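Local coordinates for protein KLLA0E08119p (Kluyveromyces lactis, PDB 3VA7) that probably carboxylates urea to urea-1-carboxylate with ATP, hydrogencarbonate and a biotin carrier, this chain being the urea carboxylase part of a longer enzyme that probably also hydrolyses the product, at residues F514-R519 with D801-G806; T545-S550 with L590-G595; N566-V571 with P646-K651. All coordinates share one frame; numbering follows the deposited sequence.

Contact 1: residues F514-R519 with D801-G806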
loop_
_atom_site.group_PDB
_atom_site.type_symbol
_atom_site.label_atom_id
_atom_site.label_comp_id
_atom_site.label_asym_id
_atom_site.label_seq_id
_atom_site.Cartn_x
_atom_site.Cartn_y
_atom_site.Cartn_z
ATOM N N PHE A 514 -10.578 19.922 8.499
ATOM C CA PHE A 514 -10.915 18.505 8.428
ATOM C C PHE A 514 -11.833 18.201 9.608
ATOM O O PHE A 514 -12.857 17.526 9.467
ATOM C CB PHE A 514 -9.663 17.626 8.468
ATOM C CG PHE A 514 -9.964 16.133 8.551
ATOM C CD1 PHE A 514 -9.991 15.352 7.408
ATOM C CD2 PHE A 514 -10.209 15.515 9.796
ATOM C CE1 PHE A 514 -10.295 13.963 7.500
ATOM C CE2 PHE A 514 -10.520 14.123 9.913
ATOM C CZ PHE A 514 -10.550 13.339 8.748
ATOM N N ARG A 515 -11.455 18.706 10.784
ATOM C CA ARG A 515 -12.178 18.370 12.001
ATOM C C ARG A 515 -13.469 19.155 12.086
ATOM O O ARG A 515 -14.459 18.670 12.603
ATOM C CB ARG A 515 -11.328 18.629 13.226
ATOM C CG ARG A 515 -10.015 17.874 13.219
ATOM C CD ARG A 515 -9.585 17.601 14.595
ATOM N NE ARG A 515 -8.875 18.700 15.206
ATOM C CZ ARG A 515 -8.865 18.939 16.532
ATOM N NH1 ARG A 515 -9.560 18.166 17.393
ATOM N NH2 ARG A 515 -8.190 19.982 16.991
ATOM N N LEU A 516 -13.475 20.362 11.541
ATOM C CA LEU A 516 -14.739 21.069 11.405
ATOM C C LEU A 516 -15.671 20.205 10.577
ATOM O O LEU A 516 -16.798 19.937 11.011
ATOM C CB LEU A 516 -14.567 22.429 10.738
ATOM C CG LEU A 516 -14.000 23.595 11.551
ATOM C CD1 LEU A 516 -13.589 24.761 10.613
ATOM C CD2 LEU A 516 -14.967 24.072 12.642
ATOM N N ALA A 517 -15.201 19.782 9.392
ATOM C CA ALA A 517 -16.070 19.070 8.473
ATOM C C ALA A 517 -16.639 17.873 9.225
ATOM O O ALA A 517 -17.879 17.659 9.253
ATOM C CB ALA A 517 -15.331 18.654 7.194
ATOM N N ASN A 518 -15.771 17.123 9.905
ATOM C CA ASN A 518 -16.296 16.025 10.702
ATOM C C ASN A 518 -17.364 16.422 11.697
ATOM O O ASN A 518 -18.429 15.812 11.776
ATOM C CB ASN A 518 -15.178 15.215 11.378
ATOM C CG ASN A 518 -14.836 13.952 10.578
ATOM O OD1 ASN A 518 -15.695 13.432 9.810
ATOM N ND2 ASN A 518 -13.598 13.446 10.749
ATOM N N ARG A 519 -17.052 17.431 12.484
ATOM C CA ARG A 519 -17.957 17.880 13.522
ATOM C C ARG A 519 -19.309 18.345 12.947
ATOM O O ARG A 519 -20.355 18.080 13.529
ATOM C CB ARG A 519 -17.302 19.006 14.351
ATOM C CG ARG A 519 -18.160 19.516 15.509
ATOM C CD ARG A 519 -18.593 18.408 16.413
ATOM N NE ARG A 519 -18.956 18.924 17.730
ATOM C CZ ARG A 519 -20.215 19.104 18.154
ATOM N NH1 ARG A 519 -20.440 19.550 19.389
ATOM N NH2 ARG A 519 -21.248 18.821 17.356
ATOM N N ASP A 801 -14.429 20.663 20.326
ATOM C CA ASP A 801 -15.084 19.804 21.329
ATOM C C ASP A 801 -16.433 20.294 21.792
ATOM O O ASP A 801 -17.341 19.496 22.025
ATOM C CB ASP A 801 -14.195 19.583 22.558
ATOM C CG ASP A 801 -13.050 18.596 22.302
ATOM O OD1 ASP A 801 -12.066 18.631 23.086
ATOM O OD2 ASP A 801 -13.128 17.785 21.347
ATOM N N ASN A 802 -16.550 21.603 21.948
ATOM C CA ASN A 802 -17.785 22.190 22.472
ATOM C C ASN A 802 -18.639 22.713 21.335
ATOM O O ASN A 802 -19.872 22.551 21.356
ATOM C CB ASN A 802 -17.480 23.313 23.467
ATOM C CG ASN A 802 -16.693 22.829 24.692
ATOM O OD1 ASN A 802 -16.816 21.675 25.143
ATOM N ND2 ASN A 802 -15.879 23.729 25.241
ATOM N N PHE A 803 -17.965 23.328 20.350
ATOM C CA PHE A 803 -18.596 23.798 19.115
ATOM C C PHE A 803 -19.489 25.005 19.416
ATOM O O PHE A 803 -20.685 24.982 19.144
ATOM C CB PHE A 803 -19.391 22.647 18.450
ATOM C CG PHE A 803 -19.346 22.639 16.919
ATOM C CD1 PHE A 803 -18.169 22.930 16.226
ATOM C CD2 PHE A 803 -20.495 22.276 16.176
ATOM C CE1 PHE A 803 -18.131 22.875 14.810
ATOM C CE2 PHE A 803 -20.470 22.226 14.746
ATOM C CZ PHE A 803 -19.304 22.519 14.068
ATOM N N GLU A 804 -18.873 26.051 19.966
ATOM C CA GLU A 804 -19.561 27.183 20.601
ATOM C C GLU A 804 -18.921 28.519 20.143
ATOM O O GLU A 804 -17.696 28.656 20.187
ATOM C CB GLU A 804 -19.541 26.994 22.150
ATOM C CG GLU A 804 -20.576 25.932 22.614
ATOM C CD GLU A 804 -20.629 25.577 24.145
ATOM O OE1 GLU A 804 -19.904 26.177 24.996
ATOM O OE2 GLU A 804 -21.445 24.666 24.496
ATOM N N GLU A 805 -19.726 29.482 19.686
ATOM C CA GLU A 805 -19.208 30.780 19.179
ATOM C C GLU A 805 -18.108 31.399 20.073
ATOM O O GLU A 805 -18.248 31.443 21.291
ATOM C CB GLU A 805 -20.333 31.837 19.029
ATOM C CG GLU A 805 -21.641 31.375 18.415
ATOM C CD GLU A 805 -21.702 31.495 16.837
ATOM O OE1 GLU A 805 -20.808 32.181 16.221
ATOM O OE2 GLU A 805 -22.663 30.899 16.236
ATOM N N GLY A 806 -17.039 31.909 19.460
ATOM C CA GLY A 806 -16.049 32.719 20.173
ATOM C C GLY A 806 -14.833 31.993 20.750
ATOM O O GLY A 806 -13.920 32.650 21.285
#
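In the carboxyltransferase part of the enzyme, helix 511-520 meets the C-terminal end of helix 786-802, where Arg519 lies over the ring of Phe803. The main interaction is CH-pi. Arg519 CG sits 3.3 Å from the centroid of the Phe803 ring, only 6° off the ring normal. The arginine chain reaches this place with CG anti to the backbone N (chi1 -178°). It then bends at chi2, and the guanidinium passes back over the base of the phenylalanine. There Arg519 NH1 comes within 3.4 Å of Phe803 CB, which lies over one face of the guanidinium. Ring and guanidinium planes are 24° apart, and the two side chains run past each other in opposite directions. Leu516 adds a contact at the edge of the ring, CD2 to Phe803 CE1 at 4.0 Å. Phe803 is the first residue to leave the helix and has positive phi. The guanidinium is also near the last turn: Arg519 NH1 is 3.6 Å from Asn802 O, a proximity and not a bond. A weak hydrogen bond joins Arg519 NE to Ile800 O, and Phe644 makes a cation-pi contact with the arginine. A serine in place of Phe803 would probably leave the aliphatic part of Arg519 without its aromatic cover and open a gap beside Leu516. Nearby, Arg515 forms a salt bridge with Asp797 of helix 786-802. On strands 545-550 and 587-592, helix 511-520 packs through Leu516, Ala517 and Asn518.

Contact 2: residues T545-S550 with L590-G595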
loop_
_atom_site.group_PDB
_atom_site.type_symbol
_atom_site.label_atom_id
_atom_site.label_comp_id
_atom_site.label_asym_id
_atom_site.label_seq_id
_atom_site.Cartn_x
_atom_site.Cartn_y
_atom_site.Cartn_z
ATOM N N THR A 545 -27.529 9.699 3.458
ATOM C CA THR A 545 -26.629 10.138 4.526
ATOM C C THR A 545 -26.626 11.658 4.636
ATOM O O THR A 545 -27.348 12.327 3.911
ATOM C CB THR A 545 -25.159 9.588 4.271
ATOM O OG1 THR A 545 -24.272 9.946 5.350
ATOM C CG2 THR A 545 -24.605 10.076 2.934
ATOM N N VAL A 546 -25.787 12.179 5.530
ATOM C CA VAL A 546 -25.500 13.591 5.654
ATOM C C VAL A 546 -24.028 13.867 5.240
ATOM O O VAL A 546 -23.176 13.044 5.445
ATOM C CB VAL A 546 -25.790 14.083 7.119
ATOM C CG1 VAL A 546 -25.692 15.588 7.219
ATOM C CG2 VAL A 546 -27.147 13.578 7.645
ATOM N N ILE A 547 -23.746 15.050 4.701
ATOM C CA ILE A 547 -22.482 15.414 4.084
ATOM C C ILE A 547 -22.129 16.821 4.517
ATOM O O ILE A 547 -23.014 17.600 4.851
ATOM C CB ILE A 547 -22.667 15.327 2.519
ATOM C CG1 ILE A 547 -21.986 14.080 1.982
ATOM C CG2 ILE A 547 -22.267 16.593 1.680
ATOM C CD1 ILE A 547 -22.626 12.802 2.481
ATOM N N ALA A 548 -20.857 17.186 4.494
ATOM C CA ALA A 548 -20.522 18.573 4.690
ATOM C C ALA A 548 -19.228 18.796 4.017
ATOM O O ALA A 548 -18.496 17.843 3.798
ATOM C CB ALA A 548 -20.399 18.863 6.140
ATOM N N VAL A 549 -18.940 20.043 3.656
ATOM C CA VAL A 549 -17.657 20.385 3.016
ATOM C C VAL A 549 -17.070 21.572 3.748
ATOM O O VAL A 549 -17.775 22.506 4.112
ATOM C CB VAL A 549 -17.820 20.695 1.521
ATOM C CG1 VAL A 549 -16.496 21.007 0.879
ATOM C CG2 VAL A 549 -18.447 19.490 0.812
ATOM N N SER A 550 -15.778 21.530 3.999
ATOM C CA SER A 550 -15.154 22.594 4.767
ATOM C C SER A 550 -13.749 22.767 4.249
ATOM O O SER A 550 -13.211 21.824 3.667
ATOM C CB SER A 550 -15.161 22.265 6.274
ATOM O OG SER A 550 -14.967 23.466 7.005
ATOM N N LEU A 590 -14.468 16.607 2.689
ATOM C CA LEU A 590 -15.827 16.164 2.512
ATOM C C LEU A 590 -16.154 15.087 3.493
ATOM O O LEU A 590 -15.660 13.974 3.347
ATOM C CB LEU A 590 -15.983 15.645 1.113
ATOM C CG LEU A 590 -17.215 14.788 0.921
ATOM C CD1 LEU A 590 -18.475 15.605 1.148
ATOM C CD2 LEU A 590 -17.125 14.290 -0.469
ATOM N N SER A 591 -16.976 15.388 4.485
ATOM C CA SER A 591 -17.282 14.400 5.506
ATOM C C SER A 591 -18.625 13.738 5.271
ATOM O O SER A 591 -19.470 14.296 4.611
ATOM C CB SER A 591 -17.245 15.038 6.889
ATOM O OG SER A 591 -18.134 16.133 6.979
ATOM N N ILE A 592 -18.822 12.553 5.810
ATOM C CA ILE A 592 -20.019 11.771 5.563
ATOM C C ILE A 592 -20.357 11.287 6.941
ATOM O O ILE A 592 -19.453 10.790 7.622
ATOM C CB ILE A 592 -19.737 10.460 4.813
ATOM C CG1 ILE A 592 -18.841 10.619 3.574
ATOM C CG2 ILE A 592 -21.001 9.709 4.555
ATOM C CD1 ILE A 592 -19.060 11.822 2.766
ATOM N N ARG A 593 -21.599 11.463 7.389
ATOM C CA ARG A 593 -21.990 10.985 8.713
ATOM C C ARG A 593 -21.661 9.482 8.835
ATOM O O ARG A 593 -21.990 8.706 7.947
ATOM C CB ARG A 593 -23.489 11.271 8.991
ATOM C CG ARG A 593 -23.864 11.117 10.476
ATOM C CD ARG A 593 -25.389 11.173 10.699
ATOM N NE ARG A 593 -25.813 10.891 12.069
ATOM C CZ ARG A 593 -25.484 11.624 13.142
ATOM N NH1 ARG A 593 -24.691 12.693 13.010
ATOM N NH2 ARG A 593 -25.928 11.276 14.366
ATOM N N GLY A 594 -20.971 9.101 9.908
ATOM C CA GLY A 594 -20.585 7.719 10.141
ATOM C C GLY A 594 -19.212 7.344 9.582
ATOM O O GLY A 594 -18.670 6.291 9.918
ATOM N N GLY A 595 -18.655 8.179 8.712
ATOM C CA GLY A 595 -17.298 8.001 8.235
ATOM C C GLY A 595 -17.235 7.047 7.070
ATOM O O GLY A 595 -18.244 6.450 6.731
HETATM O O HOH W 1 -25.011 7.734 6.847
#
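Ala548 and Ser591 form the antiparallel hydrogen-bonded pair at the middle of the contact between strands 545-550 and 587-592. Ser591 N donates to Ala548 O at 3.0 Å, and Ala548 N returns a longer bond to Ser591 O at 3.2 Å. Arg593 N continues the pattern to Val546 O at 3.0 Å. The non-hydrogen-bonded pairs Ile547-Ile592 and Val549-Leu590 put their side chains on one face of the sheet. This is the tightly packed part. Ile547 CD1 meets Ile592 CD1 at 3.7 Å, the two side chains lying side by side and pointing the same way. Leu590 CD1 touches Ile547 CG1 and Val549 CG2, each at 3.9 Å. Leu590 gets there with CG anti to the backbone N (chi1 163°), which carries its branch toward the neighbouring strand. Phe541 and Leu577 cover Ile547. The other face carries Ala548 and Ser591 and lies against helix 511-520. Ser591 OG is hydrogen-bonded to Ala517 O, so the polar end of this buried side chain is satisfied by the helix.

The contact is looser at the end where Thr545 and Arg593 lie. Both are partly exposed. Thr545 OG1 lies 3.4 Å from Ile592 CG2 and 2.8 Å from a water, which also makes a weak bond to Arg593 O. The arginine chain is extended and leads away, and its NH1 bonds to Phe644 O. The chain then turns away in a type II turn from Ile592 to Gly595. This is an inner strand pair of a five-stranded antiparallel sheet in the carboxyltransferase domain, with helix 511-520 on the Ala548-Ser591 face and strands 538-541 and 576-582 against the other.

Contact 3: residues N566-V571 with P646-K651; sequences NEPIEV and PQAAPK
Pro568 lies against Pro646, Pro568 CB meeting Pro646 CB at 3.6 Å. The two rings are puckered in opposite senses, C-gamma endo in Pro568 and C-gamma exo in Pro646. Pro568 CD also presses on the backbone of the facing loop, 3.4 Å from Ala648 N. Beside it, Glu567 CG touches Ala648 CB at 3.6 Å. The glutamate chain is extended beyond CG (chi2 154°), and its OE2 ends 4.7 Å from Lys651 NZ. That is too far for a salt bridge, though the opposite charges may attract weakly. Asn566 has CG anti to its carbonyl carbon (chi1 -50°). Its OD1 is hydrogen-bonded to Ser550 OG on strand 545-550, while CB lies 4.2 Å from Ala649 CB. The Asn566 carbonyl accepts the one hydrogen bond between the two segments, from Ala649 N at 2.9 Å. Ala648 CA adds a CA-H...O contact to the same oxygen. The chemistry is thus mainly apolar, with a proline pair and two alanine methyls beside a single backbone bond. This implies that loop 646-651 is held to the approach of strand 569-571 by shape more than by charge.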
loop_
_atom_site.group_PDB
_atom_site.type_symbol
_atom_site.label_atom_id
_atom_site.label_comp_id
_atom_site.label_asym_id
_atom_site.label_seq_id
_atom_site.Cartn_x
_atom_site.Cartn_y
_atom_site.Cartn_z
ATOM N N ASN A 566 -19.912 24.003 5.344
ATOM C CA ASN A 566 -20.015 24.101 6.816
ATOM C C ASN A 566 -21.374 23.834 7.374
ATOM O O ASN A 566 -21.593 24.009 8.565
ATOM C CB ASN A 566 -19.492 25.435 7.356
ATOM C CG ASN A 566 -18.137 25.768 6.819
ATOM O OD1 ASN A 566 -17.244 24.929 6.783
ATOM N ND2 ASN A 566 -17.965 27.001 6.385
ATOM N N GLU A 567 -22.276 23.381 6.520
ATOM C CA GLU A 567 -23.632 22.988 6.940
ATOM C C GLU A 567 -23.864 21.516 6.689
ATOM O O GLU A 567 -23.314 20.982 5.751
ATOM C CB GLU A 567 -24.707 23.816 6.193
ATOM C CG GLU A 567 -25.118 25.083 6.900
ATOM C CD GLU A 567 -25.642 26.125 5.957
ATOM O OE1 GLU A 567 -26.642 25.794 5.252
ATOM O OE2 GLU A 567 -25.053 27.255 5.930
ATOM N N PRO A 568 -24.689 20.862 7.514
ATOM C CA PRO A 568 -25.028 19.469 7.215
ATOM C C PRO A 568 -26.008 19.348 6.048
ATOM O O PRO A 568 -27.186 19.627 6.204
ATOM C CB PRO A 568 -25.682 18.985 8.505
ATOM C CG PRO A 568 -26.221 20.214 9.164
ATOM C CD PRO A 568 -25.252 21.308 8.808
ATOM N N ILE A 569 -25.538 18.916 4.890
ATOM C CA ILE A 569 -26.430 18.608 3.785
ATOM C C ILE A 569 -26.922 17.176 3.776
ATOM O O ILE A 569 -26.115 16.265 3.781
ATOM C CB ILE A 569 -25.724 18.884 2.492
ATOM C CG1 ILE A 569 -25.380 20.360 2.490
ATOM C CG2 ILE A 569 -26.602 18.463 1.274
ATOM C CD1 ILE A 569 -23.968 20.544 2.259
ATOM N N GLU A 570 -28.250 17.005 3.735
ATOM C CA GLU A 570 -28.938 15.697 3.607
ATOM C C GLU A 570 -28.963 15.155 2.162
ATOM O O GLU A 570 -29.482 15.799 1.269
ATOM C CB GLU A 570 -30.372 15.793 4.161
ATOM C CG GLU A 570 -30.532 15.513 5.689
ATOM C CD GLU A 570 -31.765 16.222 6.314
ATOM O OE1 GLU A 570 -32.533 15.562 7.083
ATOM O OE2 GLU A 570 -31.965 17.448 6.031
ATOM N N VAL A 571 -28.394 13.969 1.943
ATOM C CA VAL A 571 -28.206 13.399 0.590
ATOM C C VAL A 571 -29.140 12.212 0.426
ATOM O O VAL A 571 -29.376 11.447 1.373
ATOM C CB VAL A 571 -26.724 12.960 0.324
ATOM C CG1 VAL A 571 -26.611 12.142 -0.943
ATOM C CG2 VAL A 571 -25.780 14.155 0.237
ATOM N N PRO A 646 -26.011 16.415 13.774
ATOM C CA PRO A 646 -25.292 17.394 12.927
ATOM C C PRO A 646 -25.677 18.875 13.246
ATOM O O PRO A 646 -26.685 19.127 13.898
ATOM C CB PRO A 646 -25.657 16.979 11.485
ATOM C CG PRO A 646 -26.351 15.659 11.602
ATOM C CD PRO A 646 -26.925 15.575 12.988
ATOM N N GLN A 647 -24.858 19.825 12.810
ATOM C CA GLN A 647 -25.041 21.236 13.119
ATOM C C GLN A 647 -24.123 22.107 12.257
ATOM O O GLN A 647 -22.919 21.828 12.173
ATOM C CB GLN A 647 -24.738 21.462 14.584
ATOM C CG GLN A 647 -24.550 22.899 14.966
ATOM C CD GLN A 647 -24.360 23.052 16.463
ATOM O OE1 GLN A 647 -24.494 22.092 17.218
ATOM N NE2 GLN A 647 -24.025 24.266 16.896
ATOM N N ALA A 648 -24.662 23.134 11.594
ATOM C CA ALA A 648 -23.806 24.123 10.916
ATOM C C ALA A 648 -22.671 24.599 11.852
ATOM O O ALA A 648 -22.903 24.851 13.025
ATOM C CB ALA A 648 -24.645 25.322 10.478
ATOM N N ALA A 649 -21.449 24.715 11.361
ATOM C CA ALA A 649 -20.378 25.219 12.204
ATOM C C ALA A 649 -20.678 26.637 12.582
ATOM O O ALA A 649 -20.918 27.445 11.705
ATOM C CB ALA A 649 -19.056 25.171 11.477
ATOM N N PRO A 650 -20.642 26.968 13.884
ATOM C CA PRO A 650 -20.722 28.382 14.275
ATOM C C PRO A 650 -19.730 29.120 13.439
ATOM O O PRO A 650 -18.686 28.568 13.171
ATOM C CB PRO A 650 -20.249 28.364 15.725
ATOM C CG PRO A 650 -20.672 27.025 16.194
ATOM C CD PRO A 650 -20.355 26.105 15.034
ATOM N N LYS A 651 -20.020 30.340 13.008
ATOM C CA LYS A 651 -19.125 31.009 12.047
ATOM C C LYS A 651 -17.904 31.634 12.685
ATOM O O LYS A 651 -16.945 31.925 11.990
ATOM C CB LYS A 651 -19.875 32.061 11.237
ATOM C CG LYS A 651 -21.372 31.751 11.138
ATOM C CD LYS A 651 -21.894 31.755 9.675
ATOM C CE LYS A 651 -23.382 31.267 9.626
ATOM N NZ LYS A 651 -23.991 31.262 8.239
#

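In the fold
The three contacts lie close together in the carboxyltransferase part of the chain, on the same side of its centre. Centres of contacts 1 and 2 are about 13 Å apart, those of 1 and 3 about 10 Å, and those of 2 and 3 about 9 Å. Contact 1 spans the widest stretch of sequence and encloses the other two. Contacts 2 and 3 alternate along the chain and share a sheet, in which strands 545-550 and 569-571 are neighbours. Helix 511-520 packs on that sheet, and Phe803 of contact 1 lies against Ala649 of contact 3. Thus a helix, a sheet and two loops far apart in sequence form one continuous packed unit.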